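Local coordinates for high affinity transport system protein p37 (Mycoplasma hyorhinis, PDB 3EKI), which serves as the extracytoplasmic binding lipoprotein of a high-affinity transport system and binds thiamine diphosphate, at residues 46-51 and 120-125; 66-71 and 372-377; 71-76 and 98-103; 111-116 and 345-350. All coordinates share one frame; numbering follows the deposited sequence.

Contact 1 of 4, residues 46-51 and 120-125. With CA (calcium ion), chain D.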
loop_
_atom_site.group_PDB
_atom_site.type_symbol
_atom_site.label_atom_id
_atom_site.label_comp_id
_atom_site.label_asym_id
_atom_site.label_seq_id
_atom_site.Cartn_x
_atom_site.Cartn_y
_atom_site.Cartn_z
ATOM N N ILE A 46 5.938 -15.057 -20.734
ATOM C CA ILE A 46 5.127 -14.311 -19.780
ATOM C C ILE A 46 5.902 -13.045 -19.425
ATOM O O ILE A 46 7.058 -13.151 -19.054
ATOM C CB ILE A 46 4.793 -15.193 -18.578
ATOM C CG1 ILE A 46 3.824 -16.339 -18.893
ATOM C CG2 ILE A 46 4.271 -14.363 -17.410
ATOM C CD1 ILE A 46 2.393 -15.855 -19.064
ATOM N N THR A 47 5.235 -11.915 -19.572
ATOM C CA THR A 47 5.797 -10.617 -19.245
ATOM C C THR A 47 5.036 -9.973 -18.087
ATOM O O THR A 47 3.829 -9.764 -18.216
ATOM C CB THR A 47 5.753 -9.689 -20.475
ATOM O OG1 THR A 47 6.531 -10.261 -21.533
ATOM C CG2 THR A 47 6.369 -8.336 -20.149
ATOM N N PHE A 48 5.721 -9.671 -16.995
ATOM C CA PHE A 48 5.193 -8.913 -15.871
ATOM C C PHE A 48 5.410 -7.407 -16.038
ATOM O O PHE A 48 6.503 -6.934 -16.372
ATOM C CB PHE A 48 5.885 -9.373 -14.586
ATOM C CG PHE A 48 5.704 -10.838 -14.211
ATOM C CD1 PHE A 48 4.623 -11.590 -14.632
ATOM C CD2 PHE A 48 6.648 -11.455 -13.407
ATOM C CE1 PHE A 48 4.512 -12.923 -14.247
ATOM C CE2 PHE A 48 6.540 -12.774 -13.012
ATOM C CZ PHE A 48 5.447 -13.501 -13.424
ATOM N N GLY A 49 4.398 -6.600 -15.784
ATOM C CA GLY A 49 4.546 -5.157 -15.765
ATOM C C GLY A 49 5.131 -4.786 -14.413
ATOM O O GLY A 49 4.681 -5.326 -13.398
ATOM N N VAL A 50 6.130 -3.913 -14.440
ATOM C CA VAL A 50 6.710 -3.375 -13.212
ATOM C C VAL A 50 6.919 -1.867 -13.400
ATOM O O VAL A 50 7.081 -1.394 -14.512
ATOM C CB VAL A 50 8.045 -3.993 -12.777
ATOM C CG1 VAL A 50 7.920 -5.499 -12.605
ATOM C CG2 VAL A 50 9.150 -3.627 -13.760
ATOM N N SER A 51 6.916 -1.178 -12.261
ATOM C CA SER A 51 7.028 0.272 -12.323
ATOM C C SER A 51 8.306 0.721 -13.046
ATOM O O SER A 51 9.389 0.251 -12.711
ATOM C CB SER A 51 7.015 0.917 -10.938
ATOM O OG SER A 51 7.324 2.300 -11.114
ATOM N N LEU A 120 1.847 -8.122 -22.604
ATOM C CA LEU A 120 1.752 -7.820 -21.175
ATOM C C LEU A 120 0.717 -8.755 -20.550
ATOM O O LEU A 120 -0.481 -8.673 -20.814
ATOM C CB LEU A 120 1.368 -6.366 -20.903
ATOM C CG LEU A 120 1.116 -6.034 -19.426
ATOM C CD1 LEU A 120 2.402 -6.166 -18.630
ATOM C CD2 LEU A 120 0.531 -4.637 -19.322
ATOM N N ASP A 121 1.200 -9.673 -19.730
ATOM C CA ASP A 121 0.379 -10.769 -19.230
ATOM C C ASP A 121 -0.082 -10.636 -17.781
ATOM O O ASP A 121 -1.102 -11.230 -17.409
ATOM C CB ASP A 121 1.182 -12.067 -19.375
ATOM C CG ASP A 121 1.694 -12.305 -20.787
ATOM O OD1 ASP A 121 2.906 -12.197 -21.043
ATOM O OD2 ASP A 121 0.841 -12.506 -21.683
ATOM N N PHE A 122 0.667 -9.909 -16.958
ATOM C CA PHE A 122 0.362 -9.894 -15.535
ATOM C C PHE A 122 0.965 -8.658 -14.890
ATOM O O PHE A 122 1.983 -8.126 -15.313
ATOM C CB PHE A 122 0.935 -11.146 -14.888
ATOM C CG PHE A 122 0.900 -11.315 -13.394
ATOM C CD1 PHE A 122 -0.161 -11.954 -12.790
ATOM C CD2 PHE A 122 1.952 -10.840 -12.622
ATOM C CE1 PHE A 122 -0.183 -12.115 -11.409
ATOM C CE2 PHE A 122 1.939 -10.980 -11.243
ATOM C CZ PHE A 122 0.867 -11.639 -10.680
ATOM N N GLY A 123 0.306 -8.239 -13.814
ATOM C CA GLY A 123 0.977 -7.257 -12.942
ATOM C C GLY A 123 0.320 -7.221 -11.584
ATOM O O GLY A 123 -0.688 -7.879 -11.340
ATOM N N ILE A 124 0.905 -6.480 -10.637
ATOM C CA ILE A 124 0.395 -6.418 -9.271
ATOM C C ILE A 124 -0.049 -4.984 -8.960
ATOM O O ILE A 124 0.745 -4.077 -9.223
ATOM C CB ILE A 124 1.455 -6.923 -8.288
ATOM C CG1 ILE A 124 1.882 -8.354 -8.615
ATOM C CG2 ILE A 124 0.947 -6.780 -6.867
ATOM C CD1 ILE A 124 3.077 -8.874 -7.842
ATOM N N ASN A 125 -1.290 -4.859 -8.506
ATOM C CA ASN A 125 -1.976 -3.589 -8.387
ATOM C C ASN A 125 -2.533 -3.387 -6.986
ATOM O O ASN A 125 -2.896 -4.337 -6.322
ATOM C CB ASN A 125 -3.154 -3.474 -9.374
ATOM C CG ASN A 125 -3.468 -2.051 -9.768
ATOM O OD1 ASN A 125 -2.879 -1.508 -10.701
ATOM N ND2 ASN A 125 -4.397 -1.366 -9.101
HETATM CA CA CA D . 3.075 -13.027 -23.155
HETATM O O HOH W 1 5.501 -12.056 -23.207
HETATM O O HOH W 2 3.226 -5.006 -11.335
HETATM O O HOH W 3 3.864 -13.672 -25.474
#

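Contact 2 of 4, residues 66-71 and 372-377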
loop_
_atom_site.group_PDB
_atom_site.type_symbol
_atom_site.label_atom_id
_atom_site.label_comp_id
_atom_site.label_asym_id
_atom_site.label_seq_id
_atom_site.Cartn_x
_atom_site.Cartn_y
_atom_site.Cartn_z
ATOM N N LYS A 66 17.551 -3.376 -11.896
ATOM C CA LYS A 66 17.709 -4.236 -13.056
ATOM C C LYS A 66 18.265 -5.592 -12.648
ATOM O O LYS A 66 17.803 -6.661 -13.063
ATOM C CB LYS A 66 18.649 -3.591 -14.082
ATOM C CG LYS A 66 19.690 -4.559 -14.617
ATOM C CD LYS A 66 20.889 -3.901 -15.271
ATOM C CE LYS A 66 21.517 -4.812 -16.320
ATOM N NZ LYS A 66 20.539 -5.245 -17.353
ATOM N N GLU A 67 19.305 -5.543 -11.814
ATOM C CA GLU A 67 19.957 -6.743 -11.325
ATOM C C GLU A 67 19.066 -7.588 -10.431
ATOM O O GLU A 67 19.070 -8.817 -10.486
ATOM C CB GLU A 67 21.224 -6.341 -10.554
ATOM C CG GLU A 67 21.748 -7.524 -9.748
ATOM C CD GLU A 67 23.048 -8.040 -10.338
ATOM O OE1 GLU A 67 24.107 -7.583 -9.859
ATOM O OE2 GLU A 67 22.998 -8.876 -11.262
ATOM N N VAL A 68 18.287 -6.920 -9.585
ATOM C CA VAL A 68 17.351 -7.591 -8.687
ATOM C C VAL A 68 16.283 -8.301 -9.532
ATOM O O VAL A 68 15.956 -9.451 -9.265
ATOM C CB VAL A 68 16.648 -6.626 -7.721
ATOM C CG1 VAL A 68 15.434 -7.261 -7.050
ATOM C CG2 VAL A 68 17.594 -6.145 -6.631
ATOM N N ILE A 69 15.793 -7.588 -10.536
ATOM C CA ILE A 69 14.687 -8.152 -11.319
ATOM C C ILE A 69 15.150 -9.336 -12.164
ATOM O O ILE A 69 14.393 -10.306 -12.289
ATOM C CB ILE A 69 13.992 -7.116 -12.216
ATOM C CG1 ILE A 69 12.555 -7.495 -12.588
ATOM C CG2 ILE A 69 14.794 -6.822 -13.468
ATOM C CD1 ILE A 69 11.613 -7.729 -11.428
ATOM N N ASN A 70 16.363 -9.253 -12.681
ATOM C CA ASN A 70 16.904 -10.390 -13.438
ATOM C C ASN A 70 17.101 -11.619 -12.580
ATOM O O ASN A 70 16.821 -12.762 -12.975
ATOM C CB ASN A 70 18.209 -9.956 -14.140
ATOM C CG ASN A 70 17.839 -9.028 -15.288
ATOM O OD1 ASN A 70 16.720 -9.103 -15.803
ATOM N ND2 ASN A 70 18.771 -8.177 -15.693
ATOM N N THR A 71 17.586 -11.490 -11.349
ATOM C CA THR A 71 17.680 -12.639 -10.464
ATOM C C THR A 71 16.318 -13.228 -10.176
ATOM O O THR A 71 16.069 -14.427 -10.147
ATOM C CB THR A 71 18.309 -12.247 -9.107
ATOM O OG1 THR A 71 19.670 -11.863 -9.329
ATOM C CG2 THR A 71 18.292 -13.436 -8.165
ATOM N N GLN A 372 13.564 -17.083 -2.156
ATOM C CA GLN A 372 14.155 -16.797 -3.450
ATOM C C GLN A 372 13.495 -15.586 -4.080
ATOM O O GLN A 372 13.797 -15.212 -5.212
ATOM C CB GLN A 372 14.011 -17.996 -4.403
ATOM C CG GLN A 372 14.668 -19.271 -3.916
ATOM C CD GLN A 372 14.386 -20.454 -4.828
ATOM O OE1 GLN A 372 13.816 -20.288 -5.905
ATOM N NE2 GLN A 372 14.779 -21.641 -4.393
ATOM N N ASP A 373 12.577 -14.940 -3.354
ATOM C CA ASP A 373 11.948 -13.773 -3.947
ATOM C C ASP A 373 12.755 -12.522 -3.648
ATOM O O ASP A 373 12.667 -11.994 -2.541
ATOM C CB ASP A 373 10.527 -13.595 -3.402
ATOM C CG ASP A 373 9.814 -12.416 -4.027
ATOM O OD1 ASP A 373 10.355 -11.774 -4.930
ATOM O OD2 ASP A 373 8.685 -12.101 -3.582
ATOM N N THR A 374 13.526 -12.083 -4.633
ATOM C CA THR A 374 14.370 -10.918 -4.471
ATOM C C THR A 374 13.623 -9.642 -4.792
ATOM O O THR A 374 14.136 -8.548 -4.585
ATOM C CB THR A 374 15.613 -10.995 -5.400
ATOM O OG1 THR A 374 15.212 -11.429 -6.699
ATOM C CG2 THR A 374 16.591 -12.034 -4.886
ATOM N N TYR A 375 12.414 -9.751 -5.329
ATOM C CA TYR A 375 11.687 -8.576 -5.786
ATOM C C TYR A 375 10.605 -8.109 -4.803
ATOM O O TYR A 375 10.609 -6.936 -4.408
ATOM C CB TYR A 375 11.031 -8.839 -7.142
ATOM C CG TYR A 375 10.122 -7.773 -7.682
ATOM C CD1 TYR A 375 10.552 -6.494 -7.980
ATOM C CD2 TYR A 375 8.774 -8.060 -7.904
ATOM C CE1 TYR A 375 9.716 -5.522 -8.479
ATOM C CE2 TYR A 375 7.928 -7.088 -8.403
ATOM C CZ TYR A 375 8.391 -5.825 -8.690
ATOM O OH TYR A 375 7.537 -4.868 -9.179
ATOM N N GLY A 376 9.699 -8.995 -4.469
ATOM C CA GLY A 376 8.551 -8.677 -3.635
ATOM C C GLY A 376 8.868 -7.890 -2.382
ATOM O O GLY A 376 8.184 -6.890 -2.130
ATOM N N PRO A 377 9.828 -8.337 -1.594
ATOM C CA PRO A 377 10.059 -7.643 -0.301
ATOM C C PRO A 377 10.484 -6.202 -0.495
ATOM O O PRO A 377 10.293 -5.381 0.426
ATOM C CB PRO A 377 11.134 -8.488 0.372
ATOM C CG PRO A 377 10.981 -9.830 -0.278
ATOM C CD PRO A 377 10.743 -9.481 -1.719
#

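Contact 3 of 4, residues 71-76 and 98-103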
loop_
_atom_site.group_PDB
_atom_site.type_symbol
_atom_site.label_atom_id
_atom_site.label_comp_id
_atom_site.label_asym_id
_atom_site.label_seq_id
_atom_site.Cartn_x
_atom_site.Cartn_y
_atom_site.Cartn_z
ATOM N N THR A 71 17.586 -11.490 -11.349
ATOM C CA THR A 71 17.680 -12.639 -10.464
ATOM C C THR A 71 16.318 -13.228 -10.176
ATOM O O THR A 71 16.069 -14.427 -10.147
ATOM C CB THR A 71 18.309 -12.247 -9.107
ATOM O OG1 THR A 71 19.670 -11.863 -9.329
ATOM C CG2 THR A 71 18.292 -13.436 -8.165
ATOM N N PHE A 72 15.385 -12.288 -9.915
ATOM C CA PHE A 72 14.023 -12.740 -9.655
ATOM C C PHE A 72 13.479 -13.526 -10.859
ATOM O O PHE A 72 12.905 -14.582 -10.631
ATOM C CB PHE A 72 13.120 -11.555 -9.343
ATOM C CG PHE A 72 11.623 -11.833 -9.336
ATOM C CD1 PHE A 72 11.045 -12.403 -8.230
ATOM C CD2 PHE A 72 10.846 -11.513 -10.439
ATOM C CE1 PHE A 72 9.680 -12.651 -8.197
ATOM C CE2 PHE A 72 9.472 -11.762 -10.415
ATOM C CZ PHE A 72 8.919 -12.337 -9.298
ATOM N N LEU A 73 13.658 -12.978 -12.049
ATOM C CA LEU A 73 13.075 -13.650 -13.226
ATOM C C LEU A 73 13.663 -15.023 -13.499
ATOM O O LEU A 73 12.959 -15.942 -13.938
ATOM C CB LEU A 73 13.274 -12.759 -14.457
ATOM C CG LEU A 73 12.378 -11.520 -14.483
ATOM C CD1 LEU A 73 12.893 -10.578 -15.556
ATOM C CD2 LEU A 73 10.919 -11.895 -14.658
ATOM N N GLU A 74 14.956 -15.154 -13.239
ATOM C CA GLU A 74 15.632 -16.432 -13.393
ATOM C C GLU A 74 15.109 -17.411 -12.355
ATOM O O GLU A 74 14.742 -18.535 -12.692
ATOM C CB GLU A 74 17.153 -16.290 -13.299
ATOM C CG GLU A 74 17.887 -17.614 -13.298
ATOM C CD GLU A 74 17.959 -18.300 -14.653
ATOM O OE1 GLU A 74 17.594 -17.688 -15.676
ATOM O OE2 GLU A 74 18.379 -19.478 -14.680
ATOM N N ASN A 75 15.017 -17.010 -11.077
ATOM C CA ASN A 75 14.471 -17.907 -10.081
ATOM C C ASN A 75 13.035 -18.312 -10.388
ATOM O O ASN A 75 12.622 -19.452 -10.145
ATOM C CB ASN A 75 14.506 -17.198 -8.721
ATOM C CG ASN A 75 15.904 -17.081 -8.153
ATOM O OD1 ASN A 75 16.853 -17.654 -8.669
ATOM N ND2 ASN A 75 16.053 -16.324 -7.062
ATOM N N PHE A 76 12.272 -17.369 -10.915
ATOM C CA PHE A 76 10.881 -17.604 -11.249
ATOM C C PHE A 76 10.735 -18.626 -12.375
ATOM O O PHE A 76 9.972 -19.582 -12.280
ATOM C CB PHE A 76 10.186 -16.294 -11.689
ATOM C CG PHE A 76 8.689 -16.322 -11.465
ATOM C CD1 PHE A 76 7.840 -16.969 -12.330
ATOM C CD2 PHE A 76 8.138 -15.691 -10.362
ATOM C CE1 PHE A 76 6.488 -17.047 -12.116
ATOM C CE2 PHE A 76 6.794 -15.781 -10.127
ATOM C CZ PHE A 76 5.951 -16.449 -10.988
ATOM N N PHE A 98 10.246 -15.832 -18.757
ATOM C CA PHE A 98 9.657 -14.715 -18.023
ATOM C C PHE A 98 10.475 -13.432 -18.182
ATOM O O PHE A 98 11.703 -13.482 -18.080
ATOM C CB PHE A 98 9.546 -15.062 -16.542
ATOM C CG PHE A 98 8.511 -16.153 -16.291
ATOM C CD1 PHE A 98 8.853 -17.490 -16.409
ATOM C CD2 PHE A 98 7.201 -15.806 -15.933
ATOM C CE1 PHE A 98 7.919 -18.484 -16.186
ATOM C CE2 PHE A 98 6.278 -16.789 -15.699
ATOM C CZ PHE A 98 6.634 -18.128 -15.797
ATOM N N LYS A 99 9.740 -12.352 -18.418
ATOM C CA LYS A 99 10.300 -11.051 -18.746
ATOM C C LYS A 99 9.560 -9.992 -17.917
ATOM O O LYS A 99 8.534 -10.333 -17.356
ATOM C CB LYS A 99 10.195 -10.724 -20.235
ATOM C CG LYS A 99 10.794 -11.780 -21.155
ATOM C CD LYS A 99 10.723 -11.278 -22.593
ATOM C CE LYS A 99 10.039 -12.273 -23.513
ATOM N NZ LYS A 99 9.647 -11.624 -24.802
ATOM N N VAL A 100 10.080 -8.778 -17.869
ATOM C CA VAL A 100 9.371 -7.620 -17.341
ATOM C C VAL A 100 9.374 -6.539 -18.423
ATOM O O VAL A 100 10.190 -6.519 -19.345
ATOM C CB VAL A 100 9.928 -7.024 -16.036
ATOM C CG1 VAL A 100 9.827 -8.009 -14.890
ATOM C CG2 VAL A 100 11.380 -6.576 -16.205
ATOM N N THR A 101 8.399 -5.653 -18.258
ATOM C CA THR A 101 8.265 -4.479 -19.110
ATOM C C THR A 101 7.966 -3.292 -18.187
ATOM O O THR A 101 7.219 -3.478 -17.207
ATOM C CB THR A 101 7.231 -4.745 -20.209
ATOM O OG1 THR A 101 7.349 -3.744 -21.231
ATOM C CG2 THR A 101 5.804 -4.664 -19.681
ATOM N N PRO A 102 8.549 -2.114 -18.398
ATOM C CA PRO A 102 8.231 -0.958 -17.554
ATOM C C PRO A 102 6.819 -0.450 -17.791
ATOM O O PRO A 102 6.382 -0.361 -18.930
ATOM C CB PRO A 102 9.218 0.131 -18.008
ATOM C CG PRO A 102 9.568 -0.245 -19.406
ATOM C CD PRO A 102 9.573 -1.755 -19.397
ATOM N N ILE A 103 6.144 -0.107 -16.702
ATOM C CA ILE A 103 4.810 0.474 -16.773
ATOM C C ILE A 103 4.748 1.805 -16.016
ATOM O O ILE A 103 5.180 1.906 -14.865
ATOM C CB ILE A 103 3.742 -0.476 -16.205
ATOM C CG1 ILE A 103 3.743 -1.856 -16.876
ATOM C CG2 ILE A 103 2.370 0.176 -16.285
ATOM C CD1 ILE A 103 3.409 -1.781 -18.351
#

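Contact 4 of 4, residues 111-116 and 345-350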
loop_
_atom_site.group_PDB
_atom_site.type_symbol
_atom_site.label_atom_id
_atom_site.label_comp_id
_atom_site.label_asym_id
_atom_site.label_seq_id
_atom_site.Cartn_x
_atom_site.Cartn_y
_atom_site.Cartn_z
ATOM N N ASN A 111 -5.350 -0.681 -17.913
ATOM C CA ASN A 111 -5.842 -0.544 -19.285
ATOM C C ASN A 111 -5.142 -1.518 -20.223
ATOM O O ASN A 111 -5.759 -2.107 -21.106
ATOM C CB ASN A 111 -5.603 0.873 -19.782
ATOM C CG ASN A 111 -6.471 1.940 -19.160
ATOM O OD1 ASN A 111 -7.438 1.653 -18.464
ATOM N ND2 ASN A 111 -6.102 3.191 -19.424
ATOM N N ASN A 112 -3.830 -1.667 -20.054
ATOM C CA ASN A 112 -3.104 -2.516 -21.009
ATOM C C ASN A 112 -3.456 -3.970 -20.759
ATOM O O ASN A 112 -3.589 -4.735 -21.709
ATOM C CB ASN A 112 -1.613 -2.272 -20.927
ATOM C CG ASN A 112 -1.117 -1.060 -21.682
ATOM O OD1 ASN A 112 -1.866 -0.154 -22.056
ATOM N ND2 ASN A 112 0.194 -1.025 -21.903
ATOM N N LEU A 113 -3.631 -4.379 -19.507
ATOM C CA LEU A 113 -4.059 -5.755 -19.282
ATOM C C LEU A 113 -5.438 -6.013 -19.872
ATOM O O LEU A 113 -5.753 -7.127 -20.314
ATOM C CB LEU A 113 -4.084 -6.072 -17.793
ATOM C CG LEU A 113 -2.734 -6.262 -17.103
ATOM C CD1 LEU A 113 -2.933 -6.383 -15.594
ATOM C CD2 LEU A 113 -1.995 -7.473 -17.638
ATOM N N SER A 114 -6.275 -4.979 -19.869
ATOM C CA SER A 114 -7.624 -5.164 -20.396
ATOM C C SER A 114 -7.660 -5.331 -21.909
ATOM O O SER A 114 -8.702 -5.785 -22.381
ATOM C CB SER A 114 -8.484 -3.944 -20.038
ATOM O OG SER A 114 -8.696 -3.965 -18.643
ATOM N N THR A 115 -6.585 -4.973 -22.598
ATOM C CA THR A 115 -6.602 -5.205 -24.052
ATOM C C THR A 115 -6.386 -6.689 -24.363
ATOM O O THR A 115 -6.761 -7.122 -25.447
ATOM C CB THR A 115 -5.548 -4.379 -24.794
ATOM O OG1 THR A 115 -4.257 -4.882 -24.437
ATOM C CG2 THR A 115 -5.589 -2.917 -24.359
ATOM N N ASP A 116 -5.802 -7.427 -23.438
ATOM C CA ASP A 116 -5.538 -8.853 -23.532
ATOM C C ASP A 116 -4.547 -9.123 -24.667
ATOM O O ASP A 116 -4.747 -10.006 -25.498
ATOM C CB ASP A 116 -6.814 -9.670 -23.701
ATOM C CG ASP A 116 -6.757 -11.081 -23.157
ATOM O OD1 ASP A 116 -5.664 -11.536 -22.763
ATOM O OD2 ASP A 116 -7.797 -11.783 -23.085
ATOM N N VAL A 345 -2.841 -6.911 -5.243
ATOM C CA VAL A 345 -3.380 -8.079 -5.939
ATOM C C VAL A 345 -2.748 -8.237 -7.310
ATOM O O VAL A 345 -2.614 -7.311 -8.098
ATOM C CB VAL A 345 -4.905 -7.933 -6.083
ATOM C CG1 VAL A 345 -5.480 -8.997 -6.998
ATOM C CG2 VAL A 345 -5.563 -7.980 -4.700
ATOM N N GLY A 346 -2.359 -9.460 -7.617
ATOM C CA GLY A 346 -1.831 -9.817 -8.930
ATOM C C GLY A 346 -2.979 -10.241 -9.841
ATOM O O GLY A 346 -3.833 -11.047 -9.492
ATOM N N VAL A 347 -2.947 -9.635 -11.014
ATOM C CA VAL A 347 -4.010 -9.747 -11.984
ATOM C C VAL A 347 -3.461 -10.098 -13.350
ATOM O O VAL A 347 -2.439 -9.582 -13.792
ATOM C CB VAL A 347 -4.806 -8.426 -11.967
ATOM C CG1 VAL A 347 -3.941 -7.225 -12.306
ATOM C CG2 VAL A 347 -5.977 -8.558 -12.917
ATOM N N PHE A 348 -4.154 -11.019 -14.029
ATOM C CA PHE A 348 -3.813 -11.487 -15.352
ATOM C C PHE A 348 -4.688 -10.902 -16.450
ATOM O O PHE A 348 -5.860 -10.636 -16.175
ATOM C CB PHE A 348 -4.003 -13.015 -15.490
ATOM C CG PHE A 348 -2.924 -13.822 -14.805
ATOM C CD1 PHE A 348 -1.717 -14.028 -15.444
ATOM C CD2 PHE A 348 -3.165 -14.360 -13.553
ATOM C CE1 PHE A 348 -0.737 -14.779 -14.816
ATOM C CE2 PHE A 348 -2.175 -15.079 -12.909
ATOM C CZ PHE A 348 -0.971 -15.261 -13.548
ATOM N N ARG A 349 -4.134 -10.731 -17.635
ATOM C CA ARG A 349 -4.991 -10.591 -18.816
ATOM C C ARG A 349 -5.819 -11.877 -18.929
ATOM O O ARG A 349 -5.437 -12.970 -18.510
ATOM C CB ARG A 349 -4.224 -10.247 -20.077
ATOM C CG ARG A 349 -3.268 -11.332 -20.536
ATOM C CD ARG A 349 -2.587 -11.037 -21.864
ATOM N NE ARG A 349 -1.773 -12.177 -22.290
ATOM C CZ ARG A 349 -2.125 -13.219 -23.008
ATOM N NH1 ARG A 349 -3.367 -13.338 -23.452
ATOM N NH2 ARG A 349 -1.230 -14.164 -23.290
ATOM N N LYS A 350 -7.032 -11.732 -19.462
ATOM C CA LYS A 350 -8.055 -12.746 -19.343
ATOM C C LYS A 350 -7.702 -14.049 -20.059
ATOM O O LYS A 350 -8.088 -15.118 -19.577
ATOM C CB LYS A 350 -9.378 -12.211 -19.907
ATOM C CG LYS A 350 -10.622 -12.822 -19.278
ATOM C CD LYS A 350 -11.839 -12.294 -20.034
ATOM C CE LYS A 350 -13.099 -12.322 -19.196
ATOM N NZ LYS A 350 -13.933 -11.116 -19.464
HETATM O O HOH W 4 -7.782 -8.926 -20.320
#

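Contact 1 of 4, residues 46-51 and 120-125
Asp121 turns its carboxylate to Thr47 because CG lies anti to its own carbonyl carbon (chi1 -54°). Phe122 has CG anti to its backbone N instead (chi1 173°), and its ring goes to Phe48. Asp121 OD1 accepts from Thr47 N at 2.8 Å, on the lone pair away from OD2. Asp121 OD1 also binds the calcium ion at 2.3 Å, and Asp121 OD2 binds it at 2.7 Å. One water on the calcium ion also hydrogen-bonds to Thr47 OG1. Asp43, Ser45 and Pro118 complete the protein ligands, and Arg349 donates to Asp121 OD2. The calcium site thus ties the start of segment 46-51 to segment 120-125. Asp121 N returns a bond to Thr47 O at 3.0 Å. Further on, Gly49 N donates to Phe122 O at 2.9 Å. The phenyl rings of Phe48 and Phe122 meet at a slant, planes 55° apart, with Phe48 CD1 3.4 Å from Phe122 CD2. Leu120 CD1 lies against the backbone at Gly49 N, 3.5 Å away. A water then links Gly49 O to Ile124 N. The strands run roughly parallel, joined by a single bridge. Strand 97-103 pairs with strand 45-51, and strand 345-349 pairs antiparallel with strand 122-125.

Contact 2 of 4, residues 66-71 and 372-377
Val68 and Ile69 of helix 64-85 meet Thr374 and Tyr375 in a loop that folds into an Asx turn at Asp373. This loop leads from helix 354-369 towards strand 383-386, and its Pro377 touches the bound thiamine diphosphate. Ile69 CD1 lies over one face of the Tyr375 ring, 4.1 Å from its centroid, in a CH-pi contact. The Tyr375 side chain, with CG anti to its backbone N (chi1 174°), runs alongside that of Ile69. Trp54 meets the same ring edge-to-face. Val68 sends CG1 against the loop backbone, 3.1 Å from Thr374 O. At the margin, the methyls Thr71 CG2 and Thr374 CG2 are 4.0 Å apart.

Polar links across the contact are slight. Thr374 OG1 gives a weak hydrogen bond to Val68 O at 3.3 Å. The loop owes more of its shape to its own aspartate. Asp373 OD2 is held by Tyr384, while OD1 takes two backbone donors. Tyr375 N and Gly376 N both lie 2.9 Å from Asp373 OD1, and they reach it from the same face of the carboxylate, 39° and 35° out of its plane.

Contact 3 of 4, residues 71-76 and 98-103
Leu73 is the first residue of helical segment 71-76 to press on strand 98-103, and it makes the central apolar contact. Its CG is anti to the carbonyl carbon (chi1 -73°), and the two methyls spread over the strand. Leu73 CD2 lies 3.9 Å from Phe98 CB and 4.0 Å from Val100 CG1. Leu73 CD2 also rests on the backbone, 3.9 Å from Lys99 O. The other methyl, Leu73 CD1, is 4.1 Å from the same Val100 CG1, so the leucine fork holds the valine branch obliquely. Val100 also touches Ile69, one turn earlier on the helix.

Phe76 comes next, one turn further on. Its CG is anti to the backbone N (chi1 -155°), and the ring meets Phe98. Phe76 CD1 stands 3.7 Å above the Phe98 ring, over its centre. The closest atoms are Phe76 CE1 and Phe98 CE2, 3.6 Å apart. The ring planes are tilted by 57°, neither stacked nor perpendicular. Phe80 and Phe48 extend this aromatic cluster: Phe80 meets Phe98 edge-to-face, and Phe48 meets Phe76 likewise. Phe364 of helix 354-369 also meets Phe76 edge-to-face.

The helix runs roughly antiparallel to the strand, with their axes 8.2 Å apart at closest. Between the parallel paired strands 45-51 and 97-103 the chain passes through short helix 52-55 and then helix 64-85. This is a beta-alpha-beta crossover, a basic unit of the alpha/beta lobes of periplasmic-type binding proteins, the clan to which this family belongs.

Contact 4 of 4, residues 111-116 and 345-350
The last turn of helix 106-115 comes up to segment 345-350, with the backbones closest at Leu113 and Arg349, whose CA atoms are 4.9 Å apart. Asp116 leaves the helix with positive phi (64°). Leu113 O and Lys350 N share a water, which donates to the carbonyl at 2.7 Å and accepts from the amide at 3.0 Å. Leu113 CD1 packs obliquely on Val347 CG1 at 3.5 Å.

The charged pair lies at the helix end. Arg349 NH1 donates to Asp116 OD1 at 3.0 Å, almost straight at 168°, in a salt bridge. The oxygen sits at the edge of the guanidinium, in its plane, but the carboxylate is turned 50° from that plane. Arg349 stays extended from CG to NE, and Asp116 OD1 also runs close to Arg349 CD, 3.2 Å away. Asp116 OD2 bonds to Ser351.

Arg349 NH1, NE and NH2 each have a carboxylate partner: Asp116, Asp121 and Asp43. The last two are calcium ligands, so the guanidinium ties the helix end to the calcium site. Its positive charge would offset part of the negative charge gathered around the metal.

In the fold
Along the chain, strand 45-51, helix 64-85, strand 97-103, helix 106-115 and strand 122-125 come in turn, with 345-350 and 372-377 joining from far later. Contact 3 nests inside the loops closed by contacts 1 and 2. Contacts 2 and 3 share helix 64-85 and Thr71, with centres about 8 Å apart. Contacts 1 and 3 meet through paired strands 45-51 and 97-103. Contacts 1 and 4, also about 8 Å apart, meet through strands 122-125 and 345-349 and the Asp121-Arg349 salt bridge. Contacts 2 and 4 do not touch, with centres about 22 Å apart. Early and late chain thus build one lobe, as in periplasmic-type binding proteins, with calcium at contact 1 and thiamine diphosphate touching contact 2.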